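Local atomic coordinates of SalCYP truncation (Salinispora tropica, PDB entry 7ABB), a protein that belongs to the cytochrome P450 family and, in this truncated form, carries heme c within a helix-rich fold. Residues 105-110 against 345-350; 116-121 against 132-137; 145-150 against 204-209; 248-251 against 256-259; 258-261 against 266-269. All blocks are in the same frame, centred on the assembly; numbering follows the deposited sequence.

Interaction 1. Residues 105-110 against 345-350; sequences RDLTPA and AAYARA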
# COMPACT_ATOMS: atom_id res chain seq x y z
N ARG A 105 -0.83 -4.55 -17.22
CA ARG A 105 0.01 -5.01 -18.32
C ARG A 105 0.07 -3.98 -19.43
O ARG A 105 1.15 -3.71 -19.98
CB ARG A 105 -0.50 -6.35 -18.86
CG ARG A 105 -0.36 -7.49 -17.87
CD ARG A 105 -0.55 -8.85 -18.51
NE ARG A 105 -1.93 -9.10 -18.92
CZ ARG A 105 -2.87 -9.63 -18.13
NH1 ARG A 105 -2.60 -9.97 -16.88
NH2 ARG A 105 -4.10 -9.82 -18.61
N ASP A 106 -1.06 -3.37 -19.76
CA ASP A 106 -1.09 -2.35 -20.81
C ASP A 106 -0.15 -1.20 -20.50
O ASP A 106 0.46 -0.63 -21.41
CB ASP A 106 -2.52 -1.82 -21.00
CG ASP A 106 -3.44 -2.82 -21.67
OD1 ASP A 106 -2.98 -3.85 -22.19
OD2 ASP A 106 -4.67 -2.54 -21.70
N LEU A 107 -0.03 -0.84 -19.22
CA LEU A 107 0.77 0.27 -18.76
C LEU A 107 2.20 -0.13 -18.43
O LEU A 107 3.01 0.75 -18.11
CB LEU A 107 0.13 0.90 -17.52
CG LEU A 107 -1.24 1.56 -17.72
CD1 LEU A 107 -1.83 1.96 -16.40
CD2 LEU A 107 -1.12 2.76 -18.61
N THR A 108 2.55 -1.41 -18.56
CA THR A 108 3.87 -1.83 -18.08
C THR A 108 5.01 -1.32 -18.96
O THR A 108 6.06 -0.96 -18.43
CB THR A 108 3.89 -3.35 -17.92
OG1 THR A 108 3.08 -3.70 -16.80
CG2 THR A 108 5.31 -3.87 -17.64
N PRO A 109 4.88 -1.23 -20.29
CA PRO A 109 5.98 -0.61 -21.05
C PRO A 109 6.31 0.79 -20.55
O PRO A 109 7.49 1.16 -20.46
CB PRO A 109 5.47 -0.67 -22.49
CG PRO A 109 4.61 -1.91 -22.50
CD PRO A 109 3.88 -1.83 -21.19
N ALA A 110 5.29 1.58 -20.19
CA ALA A 110 5.55 2.92 -19.65
C ALA A 110 6.21 2.85 -18.28
O ALA A 110 7.16 3.59 -18.00
CB ALA A 110 4.24 3.71 -19.60
N ALA A 345 -4.01 -3.35 -6.35
CA ALA A 345 -3.09 -4.45 -6.10
C ALA A 345 -2.32 -4.86 -7.36
O ALA A 345 -1.09 -5.04 -7.31
CB ALA A 345 -3.85 -5.64 -5.53
N ALA A 346 -3.01 -5.07 -8.48
CA ALA A 346 -2.32 -5.46 -9.71
C ALA A 346 -1.32 -4.39 -10.12
O ALA A 346 -0.21 -4.70 -10.60
CB ALA A 346 -3.31 -5.70 -10.85
N TYR A 347 -1.68 -3.12 -9.93
CA TYR A 347 -0.79 -2.03 -10.38
C TYR A 347 0.42 -1.95 -9.48
O TYR A 347 1.54 -1.71 -9.96
CB TYR A 347 -1.55 -0.70 -10.41
CG TYR A 347 -0.93 0.34 -11.32
CD1 TYR A 347 -0.70 0.05 -12.64
CD2 TYR A 347 -0.65 1.61 -10.86
CE1 TYR A 347 -0.15 0.98 -13.50
CE2 TYR A 347 -0.10 2.57 -11.71
CZ TYR A 347 0.15 2.24 -13.03
OH TYR A 347 0.69 3.16 -13.91
N ALA A 348 0.22 -2.09 -8.17
CA ALA A 348 1.34 -2.10 -7.23
C ALA A 348 2.29 -3.25 -7.55
O ALA A 348 3.52 -3.05 -7.59
CB ALA A 348 0.81 -2.21 -5.80
N ARG A 349 1.76 -4.45 -7.75
CA ARG A 349 2.59 -5.59 -8.13
C ARG A 349 3.42 -5.30 -9.38
O ARG A 349 4.62 -5.61 -9.43
CB ARG A 349 1.71 -6.81 -8.36
CG ARG A 349 1.21 -7.47 -7.09
CD ARG A 349 0.23 -8.56 -7.42
NE ARG A 349 0.05 -9.41 -6.26
CZ ARG A 349 -1.09 -9.59 -5.60
NH1 ARG A 349 -2.23 -9.03 -6.00
NH2 ARG A 349 -1.09 -10.38 -4.52
N ALA A 350 2.78 -4.75 -10.41
CA ALA A 350 3.51 -4.45 -11.65
C ALA A 350 4.62 -3.44 -11.39
O ALA A 350 5.73 -3.58 -11.92
CB ALA A 350 2.55 -3.94 -12.72

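Interaction 2. Residues 116-121 against 132-137; sequences RRRISA and DEFARP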
# COMPACT_ATOMS: atom_id res chain seq x y z
N ARG A 116 13.65 2.50 -15.99
CA ARG A 116 14.95 2.44 -16.65
C ARG A 116 15.56 3.83 -16.77
O ARG A 116 16.77 4.03 -16.55
CB ARG A 116 14.81 1.78 -18.02
CG ARG A 116 16.11 1.55 -18.75
CD ARG A 116 15.90 0.93 -20.12
NE ARG A 116 15.36 -0.44 -20.09
CZ ARG A 116 14.16 -0.81 -20.54
NH1 ARG A 116 13.30 0.07 -21.07
NH2 ARG A 116 13.80 -2.08 -20.47
N ARG A 117 14.75 4.80 -17.18
CA ARG A 117 15.21 6.17 -17.29
C ARG A 117 15.75 6.68 -15.97
O ARG A 117 16.82 7.29 -15.91
CB ARG A 117 14.03 7.05 -17.76
CG ARG A 117 14.32 8.54 -17.86
CD ARG A 117 13.12 9.41 -17.44
NE ARG A 117 11.87 8.89 -17.98
CZ ARG A 117 10.71 8.89 -17.31
NH1 ARG A 117 10.63 9.43 -16.11
NH2 ARG A 117 9.62 8.34 -17.84
N ARG A 118 15.01 6.43 -14.89
CA ARG A 118 15.38 6.99 -13.61
C ARG A 118 16.62 6.30 -13.06
O ARG A 118 17.53 6.96 -12.56
CB ARG A 118 14.19 6.89 -12.64
CG ARG A 118 13.03 7.78 -13.04
CD ARG A 118 11.89 7.66 -12.03
NE ARG A 118 10.83 8.59 -12.39
CZ ARG A 118 10.87 9.89 -12.14
NH1 ARG A 118 11.92 10.45 -11.54
NH2 ARG A 118 9.86 10.67 -12.53
N ILE A 119 16.70 4.97 -13.17
CA ILE A 119 17.87 4.28 -12.62
C ILE A 119 19.11 4.63 -13.44
O ILE A 119 20.19 4.86 -12.89
CB ILE A 119 17.62 2.78 -12.58
CG1 ILE A 119 16.48 2.48 -11.61
CG2 ILE A 119 18.91 2.04 -12.12
CD1 ILE A 119 15.82 1.15 -11.84
N SER A 120 18.97 4.67 -14.77
CA SER A 120 20.08 5.05 -15.63
C SER A 120 20.70 6.37 -15.21
O SER A 120 21.92 6.55 -15.35
CB SER A 120 19.61 5.15 -17.09
OG SER A 120 19.40 3.87 -17.65
N ALA A 121 19.90 7.29 -14.70
CA ALA A 121 20.41 8.63 -14.41
C ALA A 121 21.30 8.67 -13.17
O ALA A 121 22.00 9.66 -12.99
CB ALA A 121 19.24 9.60 -14.24
N ASP A 132 13.69 8.63 -1.85
CA ASP A 132 13.56 10.05 -2.14
C ASP A 132 13.86 10.35 -3.61
O ASP A 132 13.14 11.13 -4.25
CB ASP A 132 14.50 10.88 -1.26
CG ASP A 132 14.08 10.91 0.19
OD1 ASP A 132 12.95 10.47 0.51
OD2 ASP A 132 14.90 11.37 1.01
N GLU A 133 14.94 9.78 -4.15
CA GLU A 133 15.39 10.13 -5.49
C GLU A 133 14.79 9.24 -6.56
O GLU A 133 14.61 9.71 -7.70
CB GLU A 133 16.92 10.05 -5.56
CG GLU A 133 17.61 10.95 -4.59
CD GLU A 133 19.10 10.98 -4.85
OE1 GLU A 133 19.85 10.33 -4.10
OE2 GLU A 133 19.50 11.63 -5.85
N PHE A 134 14.45 8.00 -6.24
CA PHE A 134 13.99 7.03 -7.24
C PHE A 134 12.55 6.60 -6.99
O PHE A 134 11.67 6.94 -7.78
CB PHE A 134 14.92 5.81 -7.29
CG PHE A 134 14.35 4.68 -8.10
CD1 PHE A 134 13.94 4.91 -9.39
CD2 PHE A 134 14.17 3.42 -7.58
CE1 PHE A 134 13.36 3.91 -10.15
CE2 PHE A 134 13.59 2.41 -8.33
CZ PHE A 134 13.18 2.65 -9.61
N ALA A 135 12.28 5.87 -5.92
CA ALA A 135 11.02 5.13 -5.85
C ALA A 135 9.82 6.06 -5.77
O ALA A 135 8.81 5.80 -6.42
CB ALA A 135 11.02 4.15 -4.68
N ARG A 136 9.90 7.14 -4.98
CA ARG A 136 8.71 7.99 -4.84
C ARG A 136 8.34 8.68 -6.14
O ARG A 136 7.17 8.61 -6.54
CB ARG A 136 8.89 8.98 -3.69
CG ARG A 136 7.60 9.68 -3.29
CD ARG A 136 7.78 10.52 -2.05
NE ARG A 136 8.17 9.67 -0.92
CZ ARG A 136 9.34 9.70 -0.29
NH1 ARG A 136 10.29 10.56 -0.63
NH2 ARG A 136 9.55 8.85 0.70
N PRO A 137 9.24 9.38 -6.84
CA PRO A 137 8.84 9.96 -8.13
C PRO A 137 8.44 8.90 -9.15
O PRO A 137 7.53 9.14 -9.96
CB PRO A 137 10.07 10.78 -8.55
CG PRO A 137 11.14 10.36 -7.73
CD PRO A 137 10.61 9.77 -6.47
O HOH W 1 14.30 9.24 -10.35

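Interaction 3. Residues 145-150 against 204-209; sequences LAVGWP and GDLTSA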
# COMPACT_ATOMS: atom_id res chain seq x y z
N LEU A 145 -0.13 8.40 -14.36
CA LEU A 145 -0.46 7.81 -15.65
C LEU A 145 -1.76 7.04 -15.56
O LEU A 145 -2.63 7.17 -16.44
CB LEU A 145 0.67 6.90 -16.13
CG LEU A 145 0.48 6.30 -17.54
CD1 LEU A 145 0.32 7.37 -18.57
CD2 LEU A 145 1.63 5.36 -17.91
N ALA A 146 -1.91 6.25 -14.49
CA ALA A 146 -3.09 5.40 -14.36
C ALA A 146 -4.34 6.23 -14.12
O ALA A 146 -5.40 5.94 -14.69
CB ALA A 146 -2.89 4.39 -13.22
N VAL A 147 -4.22 7.26 -13.28
CA VAL A 147 -5.39 8.03 -12.88
C VAL A 147 -5.74 9.09 -13.90
O VAL A 147 -6.89 9.52 -13.96
CB VAL A 147 -5.16 8.67 -11.50
CG1 VAL A 147 -6.29 9.59 -11.09
CG2 VAL A 147 -4.98 7.58 -10.45
N GLY A 148 -4.79 9.53 -14.71
CA GLY A 148 -5.03 10.55 -15.71
C GLY A 148 -4.64 11.95 -15.30
O GLY A 148 -5.20 12.92 -15.84
N TRP A 149 -3.69 12.10 -14.37
CA TRP A 149 -3.19 13.41 -13.96
C TRP A 149 -2.02 13.83 -14.87
O TRP A 149 -1.10 13.02 -15.06
CB TRP A 149 -2.74 13.37 -12.51
CG TRP A 149 -3.85 13.28 -11.51
CD1 TRP A 149 -5.03 13.94 -11.56
CD2 TRP A 149 -3.88 12.48 -10.32
NE1 TRP A 149 -5.81 13.62 -10.47
CE2 TRP A 149 -5.12 12.73 -9.69
CE3 TRP A 149 -2.98 11.60 -9.72
CZ2 TRP A 149 -5.50 12.10 -8.51
CZ3 TRP A 149 -3.35 10.97 -8.53
CH2 TRP A 149 -4.60 11.24 -7.93
N PRO A 150 -2.04 15.05 -15.43
CA PRO A 150 -0.97 15.48 -16.35
C PRO A 150 0.42 15.37 -15.73
O PRO A 150 0.67 15.89 -14.63
CB PRO A 150 -1.33 16.94 -16.66
CG PRO A 150 -2.78 17.05 -16.39
CD PRO A 150 -3.05 16.10 -15.24
N GLY A 204 -11.61 7.65 -22.25
CA GLY A 204 -10.71 6.73 -21.57
C GLY A 204 -10.09 7.26 -20.30
O GLY A 204 -9.54 6.48 -19.51
N ASP A 205 -10.16 8.57 -20.08
CA ASP A 205 -9.65 9.19 -18.87
C ASP A 205 -10.60 8.92 -17.71
O ASP A 205 -11.81 9.09 -17.86
CB ASP A 205 -9.53 10.69 -19.12
CG ASP A 205 -9.24 11.48 -17.87
OD1 ASP A 205 -8.11 11.35 -17.36
OD2 ASP A 205 -10.12 12.26 -17.44
N LEU A 206 -10.05 8.51 -16.55
CA LEU A 206 -10.89 8.11 -15.43
C LEU A 206 -11.83 9.23 -15.01
O LEU A 206 -13.05 9.02 -14.92
CB LEU A 206 -10.01 7.66 -14.25
CG LEU A 206 -10.77 7.41 -12.95
CD1 LEU A 206 -11.80 6.30 -13.12
CD2 LEU A 206 -9.79 7.03 -11.83
N THR A 207 -11.30 10.42 -14.73
CA THR A 207 -12.15 11.52 -14.26
C THR A 207 -13.24 11.84 -15.28
O THR A 207 -14.40 12.07 -14.92
CB THR A 207 -11.31 12.76 -13.97
OG1 THR A 207 -10.32 12.45 -12.99
CG2 THR A 207 -12.19 13.92 -13.47
N SER A 208 -12.88 11.87 -16.57
CA SER A 208 -13.86 12.15 -17.61
C SER A 208 -14.97 11.11 -17.61
O SER A 208 -16.14 11.45 -17.79
CB SER A 208 -13.18 12.20 -18.98
OG SER A 208 -12.13 13.17 -19.01
N ALA A 209 -14.61 9.84 -17.40
CA ALA A 209 -15.61 8.78 -17.38
C ALA A 209 -16.63 9.03 -16.28
O ALA A 209 -17.82 8.76 -16.46
CB ALA A 209 -14.94 7.42 -17.19
O HOH W 2 -7.30 7.47 -16.57
O HOH W 3 -8.40 11.62 -14.70

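Interaction 4. Residues 248-251 against 256-259; sequences IQHL and GDRH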
# COMPACT_ATOMS: atom_id res chain seq x y z
N ILE A 248 14.16 -4.06 -1.44
CA ILE A 248 15.53 -3.83 -1.90
C ILE A 248 16.48 -3.73 -0.73
O ILE A 248 17.64 -4.15 -0.83
CB ILE A 248 15.62 -2.58 -2.81
CG1 ILE A 248 16.89 -2.68 -3.65
CG2 ILE A 248 15.61 -1.31 -2.02
CD1 ILE A 248 16.71 -3.64 -4.83
N GLN A 249 16.04 -3.19 0.41
CA GLN A 249 16.93 -3.13 1.56
C GLN A 249 17.32 -4.54 2.02
O GLN A 249 18.49 -4.79 2.37
CB GLN A 249 16.27 -2.36 2.70
CG GLN A 249 17.18 -2.29 3.92
CD GLN A 249 16.65 -1.46 5.05
OE1 GLN A 249 17.20 -0.42 5.37
NE2 GLN A 249 15.63 -1.97 5.71
N HIS A 250 16.36 -5.46 2.05
CA HIS A 250 16.68 -6.84 2.37
C HIS A 250 17.67 -7.44 1.38
O HIS A 250 18.67 -8.05 1.79
CB HIS A 250 15.39 -7.68 2.39
CG HIS A 250 15.65 -9.13 2.60
ND1 HIS A 250 15.50 -9.74 3.83
CD2 HIS A 250 16.02 -10.11 1.74
CE1 HIS A 250 15.80 -11.02 3.73
NE2 HIS A 250 16.12 -11.28 2.47
N LEU A 251 17.41 -7.31 0.07
CA LEU A 251 18.34 -7.85 -0.91
C LEU A 251 19.73 -7.25 -0.75
O LEU A 251 20.74 -7.95 -0.90
CB LEU A 251 17.81 -7.61 -2.32
CG LEU A 251 16.47 -8.28 -2.66
CD1 LEU A 251 15.99 -7.85 -4.05
CD2 LEU A 251 16.55 -9.79 -2.62
N GLY A 256 22.72 -13.89 -0.59
CA GLY A 256 22.09 -15.10 -1.11
C GLY A 256 20.77 -14.83 -1.81
O GLY A 256 20.50 -15.37 -2.89
N ASP A 257 19.89 -14.03 -1.17
CA ASP A 257 18.61 -13.68 -1.79
C ASP A 257 18.80 -12.75 -2.99
O ASP A 257 18.09 -12.88 -4.00
CB ASP A 257 17.69 -13.03 -0.76
CG ASP A 257 17.16 -14.03 0.27
OD1 ASP A 257 17.01 -15.22 -0.09
OD2 ASP A 257 16.92 -13.63 1.42
N ARG A 258 19.73 -11.79 -2.89
CA ARG A 258 20.03 -10.95 -4.04
C ARG A 258 20.49 -11.79 -5.23
O ARG A 258 20.00 -11.62 -6.36
CB ARG A 258 21.10 -9.93 -3.65
CG ARG A 258 21.44 -8.96 -4.75
CD ARG A 258 22.35 -7.82 -4.24
NE ARG A 258 23.73 -8.20 -3.92
CZ ARG A 258 24.25 -8.31 -2.70
NH1 ARG A 258 23.52 -8.17 -1.59
NH2 ARG A 258 25.55 -8.61 -2.61
N HIS A 259 21.43 -12.71 -5.00
CA HIS A 259 21.91 -13.58 -6.07
C HIS A 259 20.77 -14.41 -6.64
O HIS A 259 20.71 -14.65 -7.85
CB HIS A 259 23.01 -14.51 -5.57
CG HIS A 259 24.27 -13.82 -5.15
ND1 HIS A 259 24.64 -12.56 -5.58
CD2 HIS A 259 25.28 -14.25 -4.35
CE1 HIS A 259 25.80 -12.24 -5.05
NE2 HIS A 259 26.21 -13.24 -4.29

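Interaction 5. Residues 258-261 against 266-269; sequences RHRF and EVRP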
# COMPACT_ATOMS: atom_id res chain seq x y z
N ARG A 258 19.73 -11.79 -2.89
CA ARG A 258 20.03 -10.95 -4.04
C ARG A 258 20.49 -11.79 -5.23
O ARG A 258 20.00 -11.62 -6.36
CB ARG A 258 21.10 -9.93 -3.65
CG ARG A 258 21.44 -8.96 -4.75
CD ARG A 258 22.35 -7.82 -4.24
NE ARG A 258 23.73 -8.20 -3.92
CZ ARG A 258 24.25 -8.31 -2.70
NH1 ARG A 258 23.52 -8.17 -1.59
NH2 ARG A 258 25.55 -8.61 -2.61
N HIS A 259 21.43 -12.71 -5.00
CA HIS A 259 21.91 -13.58 -6.07
C HIS A 259 20.77 -14.41 -6.64
O HIS A 259 20.71 -14.65 -7.85
CB HIS A 259 23.01 -14.51 -5.57
CG HIS A 259 24.27 -13.82 -5.15
ND1 HIS A 259 24.64 -12.56 -5.58
CD2 HIS A 259 25.28 -14.25 -4.35
CE1 HIS A 259 25.80 -12.24 -5.05
NE2 HIS A 259 26.21 -13.24 -4.29
N ARG A 260 19.88 -14.91 -5.78
CA ARG A 260 18.76 -15.69 -6.29
C ARG A 260 17.87 -14.85 -7.19
O ARG A 260 17.48 -15.28 -8.27
CB ARG A 260 17.95 -16.28 -5.13
CG ARG A 260 16.75 -17.10 -5.56
CD ARG A 260 17.11 -18.43 -6.18
NE ARG A 260 15.93 -19.15 -6.61
CZ ARG A 260 15.13 -19.84 -5.79
NH1 ARG A 260 15.40 -19.88 -4.50
NH2 ARG A 260 14.07 -20.47 -6.26
N PHE A 261 17.53 -13.63 -6.74
CA PHE A 261 16.67 -12.76 -7.54
C PHE A 261 17.35 -12.41 -8.85
O PHE A 261 16.71 -12.38 -9.91
CB PHE A 261 16.32 -11.49 -6.76
CG PHE A 261 15.20 -10.70 -7.35
CD1 PHE A 261 15.43 -9.76 -8.33
CD2 PHE A 261 13.90 -10.89 -6.91
CE1 PHE A 261 14.37 -9.02 -8.89
CE2 PHE A 261 12.85 -10.16 -7.46
CZ PHE A 261 13.09 -9.23 -8.44
N GLU A 266 12.76 -16.63 -13.01
CA GLU A 266 11.48 -17.30 -12.83
C GLU A 266 10.95 -17.17 -11.41
O GLU A 266 9.73 -17.26 -11.21
CB GLU A 266 11.64 -18.77 -13.21
CG GLU A 266 10.40 -19.63 -13.00
CD GLU A 266 10.65 -21.09 -13.35
OE1 GLU A 266 10.06 -21.98 -12.69
OE2 GLU A 266 11.43 -21.35 -14.29
N VAL A 267 11.83 -16.96 -10.42
CA VAL A 267 11.39 -16.83 -9.03
C VAL A 267 10.89 -15.44 -8.69
O VAL A 267 10.36 -15.24 -7.59
CB VAL A 267 12.54 -17.20 -8.07
CG1 VAL A 267 13.43 -15.98 -7.78
CG2 VAL A 267 12.01 -17.80 -6.78
N ARG A 268 11.05 -14.46 -9.57
CA ARG A 268 10.84 -13.08 -9.15
C ARG A 268 9.39 -12.80 -8.76
O ARG A 268 9.19 -12.08 -7.77
CB ARG A 268 11.33 -12.13 -10.24
CG ARG A 268 12.86 -12.21 -10.43
CD ARG A 268 13.32 -11.38 -11.62
NE ARG A 268 14.77 -11.31 -11.67
CZ ARG A 268 15.47 -10.70 -12.61
NH1 ARG A 268 14.85 -10.10 -13.62
NH2 ARG A 268 16.79 -10.69 -12.54
N PRO A 269 8.37 -13.30 -9.46
CA PRO A 269 6.99 -13.03 -9.00
C PRO A 269 6.71 -13.59 -7.61
O PRO A 269 6.08 -12.90 -6.79
CB PRO A 269 6.13 -13.68 -10.09
CG PRO A 269 7.01 -13.62 -11.32
CD PRO A 269 8.38 -13.94 -10.79

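Interaction 1. Residues 105-110 against 345-350
Leu107 meets Tyr347 where the turn between helices 101-106 and 108-120 comes up against helix 345-362, the helix that corresponds to helix L of the cytochrome P450 fold. The tight part is small and apolar. Leu107 CD1 lies 3.5 Å from Tyr347 CE1, approaching the ring obliquely, and the same methyl is 3.7 Å from Tyr347 OH. Leu107 CB backs it up at 4.0 Å from Tyr347 CE1, and the two side chains cross at about a right angle. With CG anti to its own backbone N (chi1 -158°), Tyr347 sends its ring out from the helix toward the turn. The far end of the ring is fixed by a hydrogen bond from its hydroxyl to the carbonyl O of Asn142 in helix 130-147, and Ala146 of that helix packs on both Leu107 and Tyr347. The turn and helix 130-147 thus both meet the Tyr347 ring, and this side chain also comes within about 4 Å of heme c; the neighbouring Ala348 touches the heme. The looser side begins at Thr108, partly open to solvent, where the backbones stay 7.0 Å apart between Thr108 CA and Ala350 CA. No hydrogen bond crosses here, and exposed Arg105 and Asp106 lie beyond. Thr108 OG1 merely faces Ala350 CB at 4.1 Å, its hydroxyl being bonded back to the carbonyl O of Ala104.

Interaction 2. Residues 116-121 against 132-137
The Phe134 ring carries Ile119 CG1 over one face, 3.7 Å above its plane and offset toward the rim, while Arg118 CB sits at the ring edge, 3.8 Å from Phe134 CD1. The Arg118 guanidinium has Pro137 CB over one face, with Arg118 NH1 3.5 Å from Pro137 CB, and a water in its plane at the edge. These groups join helices 108-120 and 130-147, which correspond to helices D and E of the P450 fold and run antiparallel here (173°, segment axes 9.9 Å apart). Phe134 CG is anti to its backbone N (chi1 169°), which swings the ring under Ile119, whose CG1 makes a CH-pi contact with its face; Phe130 meets the same ring edge-to-face. Arg118 reaches across with its chain extended from CG to NE. Its polar end is well supplied: NE bonds to Asn114 and NH2 forms a salt bridge with Glu141. Helix 130-147 has a wide pi-type turn at 132-135 and a kink at Pro137, which has no N-H to give to the turn before. The edge water fits into this irregular stretch, accepting from Arg118 NH1 at 2.9 Å and donating to the carbonyl Glu133 O at 2.7 Å.

Interaction 3. Residues 145-150 against 204-209
A helix C-terminus meets a helix N-cap: Val147 and Gly148, closing helix 130-147 of the P450 fold, face Asp205 and Leu206 at the start of helix 206-210. Gly148 leaves the helix with positive phi (97°), and its CA comes 3.6 Å from Asp205 OD1. With CG anti to its backbone N (chi1 170°), the Asp205 carboxylate reaches both Ser208 and a bridging water, dividing its work between its oxygens. Asp205 OD2 accepts from Ser208 N at 2.9 Å, the capping bond, with the N-H above the carboxylate plane, and from Ser208 OG at 2.7 Å on the anti side; Arg197 NE adds a salt bridge. Asp205 OD1 instead turns to the water, which donates to it and to Val147 O and accepts from Thr207 OG1, each at 2.7 Å. A second water donates to Ala146 O and accepts from Leu206 N at 2.9 Å, tying the end of one helix through solvent to the start of the other. Direct packing is thin: Leu206 CB lies 3.6 Å from Val147 O, and the apolar contact, Val147 CG1 to Leu206 CD2, is loose at 4.4 Å. Val147 CG1 also covers the centre of one face of the Trp149 ring. Helix 222-235 lines the same region, with Leu229 against Val147 and Thr207 and Leu232 against Leu206, while helix 182-199 brings Arg197 to Gly148 O and His193 edge-to-face with Trp149.

Interaction 4. Residues 248-251 against 256-259
His250 NE2 donates to Asp257 OD2 at 2.7 Å in an almost straight bond (176°). The oxygen lies in the plane of the imidazole, at its edge, and is met on its anti side; ring and carboxylate planes are turned 24° apart. The His250 ring also stacks with that of His254 and meets Phe275 at a steep angle. The carboxylate probably favours a protonated imidazole. A second bond runs the other way across the contact, from Arg258 NH1 to Leu251 O at 2.9 Å, with the donor in the carbonyl plane and the oxygen close to the guanidinium plane. The Arg258 chain is bent at chi3 (71°), which curls its head back to the same carbonyl that its CB already approaches, 3.4 Å from Leu251 O. The remaining end of the guanidinium is used too: NH2 forms a salt bridge with Asp365, and Tyr366 makes a cation-pi contact. To one side of the two polar links, Leu251 CD2 packs 3.9 Å from Asp257 CB and 3.7 Å from Asp257 O. Leu251 O belongs to the last turns of its helix, where the helix dipole would probably add to the pull on the arginine. Histidine and arginine thus bind helix 238-253 to helix 255-263 across a very short connection, the junction that leads into helix J in the P450 fold.

Interaction 5. Residues 258-261 against 266-269
Arg268 grips a single carbonyl, Phe261 O, side-on with two nitrogens: NE at 2.8 Å and NH2 at 3.1 Å. The NE bond is the straighter, at 160°, and both donors reach the oxygen from the same face of the carbonyl plane, while the oxygen stays within the guanidinium plane. NH2 also makes a weak bond to Leu262 O. Further back along the extended Arg268 chain, CG sits over the centre of the Phe261 ring, a CH-pi contact with CG 3.6 Å from the centroid. Arg268 NE hangs nearer the ring's rim, 3.6 Å from Phe261 CE1, and the guanidinium and ring planes are only 16° apart. Elsewhere in the contact, Val267 CG2 lies over one face of the Arg260 guanidinium, 3.4 Å from Arg260 NH2. The bend at chi2 (71°) helps turn Arg260 toward this methyl; its NE pairs with Asp264 and its NH2 with Asp326. The contact joins helices 255-263 and 268-278, corresponding to helices J and K of the P450 fold. A cation placed on carbonyls at the C-terminal end of a helix probably gains from the helix dipole, while the aliphatic part of the Arg268 chain rests on the Phe261 ring.

Overall arrangement
Interaction 1 joins residues 235 apart, and the other four fall between its ends in the order 2, 3, 4, 5. Helix 108-120 serves interactions 1 and 2, and helix 130-147 serves 2 and 3. Interactions 1 and 3 touch directly through Leu107 and Ala110 on Leu145 and Tyr347 on Ala146, their centres about 15 Å apart. Interactions 4 and 5 share Arg258, His259 and helix 255-263, with centres about 9 Å apart, and lie far from interaction 3, at about 36 and 34 Å between centres. Helix 345-362, which touches heme c near its start, reaches both groups of contacts and so links them within the P450 fold.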